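Local structure of ORF 37 (Human herpesvirus 8 type M, 3FHD) at residues A[66-69]-A[70-73]; A[108-111]-A[112-116]; A[464-468]-A[469-473]. The protein cleaves single- and double-stranded DNA as an endo- and exonuclease of the PD-(D/E)XK superfamily, processing branched or non-linear viral DNA so that unit-length genomes can be packaged. All coordinates share one frame; numbering follows the deposited sequence.

Interaction 1 (A[66-69]-A[70-73])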
loop_
_atom_site.group_PDB
_atom_site.type_symbol
_atom_site.label_atom_id
_atom_site.label_comp_id
_atom_site.label_asym_id
_atom_site.label_seq_id
_atom_site.Cartn_x
_atom_site.Cartn_y
_atom_site.Cartn_z
ATOM N N ALA A 66 -8.251 -28.563 11.117
ATOM C CA ALA A 66 -9.172 -29.703 11.134
ATOM C C ALA A 66 -10.659 -29.317 11.237
ATOM O O ALA A 66 -11.509 -29.925 10.584
ATOM C CB ALA A 66 -8.785 -30.694 12.257
ATOM N N LYS A 67 -10.964 -28.298 12.032
ATOM C CA LYS A 67 -12.341 -27.873 12.254
ATOM C C LYS A 67 -12.993 -27.194 11.033
ATOM O O LYS A 67 -14.182 -27.387 10.805
ATOM C CB LYS A 67 -12.444 -27.017 13.523
ATOM C CG LYS A 67 -12.017 -27.737 14.821
ATOM C CD LYS A 67 -12.581 -27.003 16.046
ATOM C CE LYS A 67 -12.345 -27.727 17.368
ATOM N NZ LYS A 67 -11.338 -27.040 18.252
ATOM N N VAL A 68 -12.227 -26.439 10.237
ATOM C CA VAL A 68 -12.719 -25.871 8.952
ATOM C C VAL A 68 -12.879 -26.981 7.899
ATOM O O VAL A 68 -13.859 -26.993 7.142
ATOM C CB VAL A 68 -11.800 -24.729 8.408
ATOM C CG1 VAL A 68 -12.300 -24.205 7.045
ATOM C CG2 VAL A 68 -11.725 -23.564 9.394
ATOM N N ARG A 69 -11.907 -27.906 7.868
ATOM C CA ARG A 69 -11.911 -29.069 6.962
ATOM C C ARG A 69 -13.142 -29.938 7.182
ATOM O O ARG A 69 -13.814 -30.348 6.223
ATOM C CB ARG A 69 -10.659 -29.928 7.187
ATOM C CG ARG A 69 -9.356 -29.348 6.639
ATOM C CD ARG A 69 -8.211 -30.315 6.946
ATOM N NE ARG A 69 -6.919 -29.861 6.433
ATOM C CZ ARG A 69 -6.447 -30.137 5.221
ATOM N NH1 ARG A 69 -7.171 -30.831 4.341
ATOM N NH2 ARG A 69 -5.245 -29.695 4.884
ATOM N N ASP A 70 -13.410 -30.231 8.463
ATOM C CA ASP A 70 -14.566 -31.009 8.894
ATOM C C ASP A 70 -15.905 -30.373 8.519
ATOM O O ASP A 70 -16.804 -31.058 8.037
ATOM C CB ASP A 70 -14.517 -31.228 10.413
ATOM C CG ASP A 70 -13.413 -32.201 10.847
ATOM O OD1 ASP A 70 -12.754 -32.835 9.984
ATOM O OD2 ASP A 70 -13.199 -32.330 12.076
ATOM N N TRP A 71 -16.037 -29.075 8.789
ATOM C CA TRP A 71 -17.200 -28.265 8.407
ATOM C C TRP A 71 -17.380 -28.264 6.892
ATOM O O TRP A 71 -18.497 -28.447 6.397
ATOM C CB TRP A 71 -16.998 -26.830 8.933
ATOM C CG TRP A 71 -17.993 -25.781 8.485
ATOM C CD1 TRP A 71 -19.338 -25.752 8.741
ATOM C CD2 TRP A 71 -17.702 -24.585 7.736
ATOM N NE1 TRP A 71 -19.900 -24.626 8.175
ATOM C CE2 TRP A 71 -18.921 -23.898 7.553
ATOM C CE3 TRP A 71 -16.536 -24.052 7.178
ATOM C CZ2 TRP A 71 -19.008 -22.695 6.845
ATOM C CZ3 TRP A 71 -16.617 -22.858 6.483
ATOM C CH2 TRP A 71 -17.862 -22.188 6.326
ATOM N N CYS A 72 -16.273 -28.074 6.168
ATOM C CA CYS A 72 -16.279 -28.002 4.705
ATOM C C CYS A 72 -16.611 -29.330 4.044
ATOM O O CYS A 72 -17.058 -29.353 2.894
ATOM C CB CYS A 72 -14.940 -27.462 4.160
ATOM S SG CYS A 72 -14.798 -25.711 4.344
ATOM N N ALA A 73 -16.394 -30.429 4.770
ATOM C CA ALA A 73 -16.701 -31.764 4.259
ATOM C C ALA A 73 -18.199 -31.970 4.038
ATOM O O ALA A 73 -18.582 -32.816 3.252
ATOM C CB ALA A 73 -16.158 -32.835 5.206
#

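Interaction 2 (A[108-111]-A[112-116])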
loop_
_atom_site.group_PDB
_atom_site.type_symbol
_atom_site.label_atom_id
_atom_site.label_comp_id
_atom_site.label_asym_id
_atom_site.label_seq_id
_atom_site.Cartn_x
_atom_site.Cartn_y
_atom_site.Cartn_z
ATOM N N PHE A 108 -17.607 -5.806 18.367
ATOM C CA PHE A 108 -18.570 -5.490 17.305
ATOM C C PHE A 108 -19.255 -6.730 16.709
ATOM O O PHE A 108 -20.481 -6.731 16.534
ATOM C CB PHE A 108 -17.942 -4.650 16.190
ATOM C CG PHE A 108 -18.954 -4.161 15.148
ATOM C CD1 PHE A 108 -19.695 -2.987 15.365
ATOM C CD2 PHE A 108 -19.168 -4.880 13.972
ATOM C CE1 PHE A 108 -20.634 -2.540 14.414
ATOM C CE2 PHE A 108 -20.105 -4.451 13.022
ATOM C CZ PHE A 108 -20.838 -3.275 13.237
ATOM N N PHE A 109 -18.475 -7.766 16.392
ATOM C CA PHE A 109 -19.036 -9.021 15.934
ATOM C C PHE A 109 -20.028 -9.537 16.945
ATOM O O PHE A 109 -21.193 -9.778 16.624
ATOM C CB PHE A 109 -17.939 -10.088 15.762
ATOM C CG PHE A 109 -17.239 -10.059 14.418
ATOM C CD1 PHE A 109 -17.879 -10.519 13.266
ATOM C CD2 PHE A 109 -15.907 -9.603 14.321
ATOM C CE1 PHE A 109 -17.200 -10.487 12.029
ATOM C CE2 PHE A 109 -15.223 -9.584 13.100
ATOM C CZ PHE A 109 -15.856 -10.019 11.964
ATOM N N VAL A 110 -19.568 -9.710 18.178
ATOM C CA VAL A 110 -20.439 -10.269 19.222
ATOM C C VAL A 110 -21.732 -9.451 19.408
ATOM O O VAL A 110 -22.842 -10.009 19.396
ATOM C CB VAL A 110 -19.668 -10.519 20.540
ATOM C CG1 VAL A 110 -20.618 -10.910 21.692
ATOM C CG2 VAL A 110 -18.621 -11.611 20.343
ATOM N N ASP A 111 -21.610 -8.133 19.534
ATOM C CA ASP A 111 -22.783 -7.293 19.780
ATOM C C ASP A 111 -23.701 -7.028 18.571
ATOM O O ASP A 111 -24.922 -6.981 18.725
ATOM C CB ASP A 111 -22.367 -5.950 20.373
ATOM C CG ASP A 111 -21.702 -6.082 21.737
ATOM O OD1 ASP A 111 -22.146 -6.912 22.560
ATOM O OD2 ASP A 111 -20.738 -5.329 21.992
ATOM N N ARG A 112 -23.128 -6.804 17.391
ATOM C CA ARG A 112 -23.908 -6.321 16.251
ATOM C C ARG A 112 -24.126 -7.389 15.183
ATOM O O ARG A 112 -25.033 -7.276 14.365
ATOM C CB ARG A 112 -23.231 -5.106 15.603
ATOM C CG ARG A 112 -23.108 -3.861 16.502
ATOM C CD ARG A 112 -24.494 -3.347 16.894
ATOM N NE ARG A 112 -24.480 -2.675 18.188
ATOM C CZ ARG A 112 -25.576 -2.337 18.862
ATOM N NH1 ARG A 112 -25.462 -1.709 20.028
ATOM N NH2 ARG A 112 -26.788 -2.616 18.370
ATOM N N VAL A 113 -23.277 -8.402 15.165
ATOM C CA VAL A 113 -23.358 -9.423 14.114
ATOM C C VAL A 113 -23.934 -10.727 14.683
ATOM O O VAL A 113 -24.638 -11.435 13.971
ATOM C CB VAL A 113 -21.975 -9.651 13.394
ATOM C CG1 VAL A 113 -22.047 -10.741 12.278
ATOM C CG2 VAL A 113 -21.416 -8.344 12.813
ATOM N N PHE A 114 -23.621 -11.036 15.946
ATOM C CA PHE A 114 -23.953 -12.350 16.537
ATOM C C PHE A 114 -25.142 -12.278 17.489
ATOM O O PHE A 114 -25.406 -13.238 18.207
ATOM C CB PHE A 114 -22.772 -12.971 17.311
ATOM C CG PHE A 114 -21.520 -13.222 16.498
ATOM C CD1 PHE A 114 -21.524 -13.222 15.098
ATOM C CD2 PHE A 114 -20.332 -13.553 17.167
ATOM C CE1 PHE A 114 -20.343 -13.470 14.373
ATOM C CE2 PHE A 114 -19.141 -13.815 16.453
ATOM C CZ PHE A 114 -19.141 -13.769 15.070
ATOM N N GLY A 115 -25.834 -11.145 17.522
ATOM C CA GLY A 115 -26.996 -10.972 18.386
ATOM C C GLY A 115 -26.676 -10.971 19.870
ATOM O O GLY A 115 -27.564 -11.166 20.676
ATOM N N GLY A 116 -25.411 -10.763 20.230
ATOM C CA GLY A 116 -25.026 -10.718 21.644
ATOM C C GLY A 116 -24.323 -11.964 22.160
ATOM O O GLY A 116 -23.892 -11.991 23.304
#

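Interaction 3 (A[464-468]-A[469-473])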
loop_
_atom_site.group_PDB
_atom_site.type_symbol
_atom_site.label_atom_id
_atom_site.label_comp_id
_atom_site.label_asym_id
_atom_site.label_seq_id
_atom_site.Cartn_x
_atom_site.Cartn_y
_atom_site.Cartn_z
ATOM N N VAL A 464 -0.921 10.216 -10.857
ATOM C CA VAL A 464 -1.299 8.951 -11.490
ATOM C C VAL A 464 -2.832 8.960 -11.678
ATOM O O VAL A 464 -3.563 9.181 -10.732
ATOM C CB VAL A 464 -0.914 7.685 -10.638
ATOM C CG1 VAL A 464 -1.069 6.407 -11.501
ATOM C CG2 VAL A 464 0.544 7.753 -10.099
ATOM N N TYR A 465 -3.283 8.746 -12.912
ATOM C CA TYR A 465 -4.713 8.680 -13.252
ATOM C C TYR A 465 -5.085 7.274 -13.727
ATOM O O TYR A 465 -4.247 6.598 -14.327
ATOM C CB TYR A 465 -5.064 9.729 -14.315
ATOM C CG TYR A 465 -4.674 11.154 -13.933
ATOM C CD1 TYR A 465 -5.532 11.961 -13.189
ATOM C CD2 TYR A 465 -3.442 11.682 -14.310
ATOM C CE1 TYR A 465 -5.162 13.280 -12.839
ATOM C CE2 TYR A 465 -3.059 12.971 -13.957
ATOM C CZ TYR A 465 -3.924 13.769 -13.224
ATOM O OH TYR A 465 -3.547 15.066 -12.894
ATOM N N PHE A 466 -6.330 6.843 -13.456
ATOM C CA PHE A 466 -6.790 5.468 -13.756
ATOM C C PHE A 466 -8.114 5.435 -14.540
ATOM O O PHE A 466 -9.200 5.643 -13.954
ATOM C CB PHE A 466 -6.920 4.608 -12.483
ATOM C CG PHE A 466 -5.692 4.605 -11.625
ATOM C CD1 PHE A 466 -4.581 3.861 -11.993
ATOM C CD2 PHE A 466 -5.647 5.377 -10.460
ATOM C CE1 PHE A 466 -3.427 3.900 -11.202
ATOM C CE2 PHE A 466 -4.518 5.410 -9.666
ATOM C CZ PHE A 466 -3.400 4.690 -10.048
ATOM N N PRO A 467 -8.041 5.144 -15.861
ATOM C CA PRO A 467 -9.267 5.009 -16.661
ATOM C C PRO A 467 -10.141 3.894 -16.076
ATOM O O PRO A 467 -9.611 2.907 -15.563
ATOM C CB PRO A 467 -8.752 4.633 -18.060
ATOM C CG PRO A 467 -7.284 4.970 -18.060
ATOM C CD PRO A 467 -6.826 4.836 -16.640
ATOM N N ARG A 468 -11.461 4.057 -16.137
ATOM C CA ARG A 468 -12.374 3.140 -15.441
ATOM C C ARG A 468 -12.383 1.741 -16.015
ATOM O O ARG A 468 -12.416 0.760 -15.264
ATOM C CB ARG A 468 -13.803 3.685 -15.448
ATOM C CG ARG A 468 -14.059 4.660 -14.331
ATOM C CD ARG A 468 -15.486 5.188 -14.440
ATOM N NE ARG A 468 -15.556 6.610 -14.105
ATOM C CZ ARG A 468 -16.390 7.478 -14.677
ATOM N NH1 ARG A 468 -17.237 7.081 -15.630
ATOM N NH2 ARG A 468 -16.365 8.752 -14.301
ATOM N N GLY A 469 -12.413 1.669 -17.339
ATOM C CA GLY A 469 -12.445 0.400 -18.044
ATOM C C GLY A 469 -11.169 -0.374 -17.763
ATOM O O GLY A 469 -11.198 -1.601 -17.620
ATOM N N ALA A 470 -10.050 0.348 -17.670
ATOM C CA ALA A 470 -8.758 -0.265 -17.416
ATOM C C ALA A 470 -8.750 -0.885 -16.015
ATOM O O ALA A 470 -8.379 -2.037 -15.861
ATOM C CB ALA A 470 -7.626 0.746 -17.564
ATOM N N LYS A 471 -9.181 -0.137 -15.003
ATOM C CA LYS A 471 -9.282 -0.686 -13.641
ATOM C C LYS A 471 -10.184 -1.900 -13.566
ATOM O O LYS A 471 -9.842 -2.897 -12.932
ATOM C CB LYS A 471 -9.846 0.341 -12.678
ATOM C CG LYS A 471 -8.828 1.241 -12.082
ATOM C CD LYS A 471 -9.513 2.423 -11.471
ATOM C CE LYS A 471 -9.683 2.304 -10.000
ATOM N NZ LYS A 471 -10.022 3.623 -9.406
ATOM N N HIS A 472 -11.358 -1.797 -14.194
ATOM C CA HIS A 472 -12.304 -2.915 -14.202
ATOM C C HIS A 472 -11.669 -4.211 -14.761
ATOM O O HIS A 472 -11.821 -5.276 -14.174
ATOM C CB HIS A 472 -13.592 -2.531 -14.943
ATOM C CG HIS A 472 -14.588 -3.650 -15.053
ATOM N ND1 HIS A 472 -14.632 -4.508 -16.136
ATOM C CD2 HIS A 472 -15.588 -4.042 -14.225
ATOM C CE1 HIS A 472 -15.608 -5.382 -15.964
ATOM N NE2 HIS A 472 -16.199 -5.125 -14.810
ATOM N N ARG A 473 -10.942 -4.107 -15.874
ATOM C CA ARG A 473 -10.359 -5.304 -16.510
ATOM C C ARG A 473 -9.265 -5.949 -15.630
ATOM O O ARG A 473 -9.231 -7.163 -15.448
ATOM C CB ARG A 473 -9.796 -4.984 -17.895
ATOM C CG ARG A 473 -9.527 -6.285 -18.670
ATOM C CD ARG A 473 -8.631 -6.120 -19.860
ATOM N NE ARG A 473 -9.302 -5.469 -20.978
ATOM C CZ ARG A 473 -8.678 -5.142 -22.105
ATOM N NH1 ARG A 473 -7.380 -5.433 -22.245
ATOM N NH2 ARG A 473 -9.343 -4.533 -23.084
HETATM O O HOH W 1 -10.966 5.141 -11.894
#

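Interaction 1 (A[66-69]-A[70-73])
Val68 and Cys72, one turn apart on the short helix 66-72, show how a helix joins backbone and side-chain contact in one place. The backbone ladder comes first. The amide N of Cys72 donates to the O of Val68 at 2.8 Å, the amide N of Asp70 to the O of Ala66 at 2.9 Å, and the N of Trp71 to the O of Lys67 at a longer 3.2 Å. This last donor stands well above the carbonyl plane, 39° out of it. At the C-terminal end the bond from Ala73 N to Arg69 O is weak.

The apolar contacts gather on one side. CG1 of Val68 lies anti to the backbone N (chi1 177°), which carries it along the helix to within 4.0 Å of Cys72 SG and 4.2 Å of Trp71 CE3. The indole, also swung anti to its own N, turns an edge to the O of Val68 and leans outward onto Val122, Ala123 and Tyr126 of helix 122-130, as well as Ile77 and Pro79. Val68 itself also touches Phe33.

Of the charged residues, Arg69 extends back along the chain, its NE hydrogen-bonded to the O of Lys64 and its guanidinium in a cation-pi contact with Tyr492. OD1 of Asp70 lies 3.2 Å from the O of Ala66; both are acceptors, so this is not a hydrogen bond.

The helix is thus amphipathic: Val68, Trp71 and Cys72 are buried in the protein, while Ala66, Lys67, Arg69 and Asp70 are exposed.

Interaction 2 (A[108-111]-A[112-116])
Arg112 lays the aliphatic root of its side chain over one face of the Phe108 ring, a pairing one turn apart near the end of helix 104-113. CB of Arg112 stands 3.9 Å from the ring centroid, 14° off the normal, in a CH-pi contact, while CG approaches Phe108 CE1 at 3.5 Å. The bend at chi2 (-62°) then turns the arginine away, and its chain crosses the phenyl group at about a right angle. Beside this pair, CG2 of Val113 wedges between two aromatic neighbours, 4.1 Å from Phe108 CE2 and 4.2 Å from Phe109 CD1.

The second hollow belongs to Phe114. Its ring lies with one face over the Phe109 backbone and CB, the latter 4.2 Å from the centroid in another CH-pi contact. The two phenyl rings meet obliquely, planes 35° apart, with Phe109 CD1 against Phe114 CZ, and the methyl CG2 of Val110 bears on Phe114 CD2.

The backbone that brings Phe114 here is a helix widening as it ends. The O of Phe109 accepts from both Val113 N and Phe114 N, the second being a pi-type bond. Gly116 N, six residues on, then closes on Val110 O at 2.8 Å, with both Gly115 and Gly116 at positive phi.

Around these knobs the neighbouring helices close in: Phe108 rests on His139, Ile140 and Leu143 of helix 134-147, Phe114 reaches Val125 and Ala128 of helix 122-130, and Tyr90 of helix 83-100 meets both Phe109 and Phe114 edge-to-face.

Interaction 3 (A[464-468]-A[469-473])
Phe466, in the short link after strand 455-464, meets Lys471 in the first turn of helix 468-489. Its CB is 3.5 Å from Lys471 CD, so the lysine's aliphatic part runs alongside the root of the phenylalanine, whose ring goes on to Phe396 and Leu400 of helix 394-412. The O of Phe466 accepts a 2.8 Å bond from a water, which in turn accepts from Lys471 NZ at 3.1 Å.

Pro467 follows at the N-cap position. Its O takes the amide N of Lys471 at 3.1 Å in a nearly straight bond (169° at the hydrogen), while its CB packs on Ala470 CB at 4.1 Å; both residues face helix 348-355. Arg468 opens the helix proper: its O accepts from His472 N at 3.0 Å.

The bend of the lysine at chi3 (99°) turns its amine toward the water and helix 394-412, where Glu407 forms a salt bridge and Ser403 a hydrogen bond. One ammonium group therefore draws together the loop carbonyl, through water, and a neighbouring helix. With a carboxylate and two oxygen partners around it, the lysine is probably kept in its charged form.

From the N terminus the three contacts come in series; none nests within or crosses another, and each joins residues three to six apart in one continuous stretch and closes no long loop. Interaction 1 spans helix 66-72 up to its C-terminal end, and interaction 2 the closing turn of helix 104-113. These two lie on the same side of the chain's centre, their own centres 24 Å apart, and share helix 122-130 as a neighbour. Interaction 3 starts a helix, carrying the chain out of sheet strand 455-464 between helices 348-355 and 394-412. Its Phe466 side chain is about 14 Å from the bound magnesium, whereas interactions 1 and 2 lie far from the metal site.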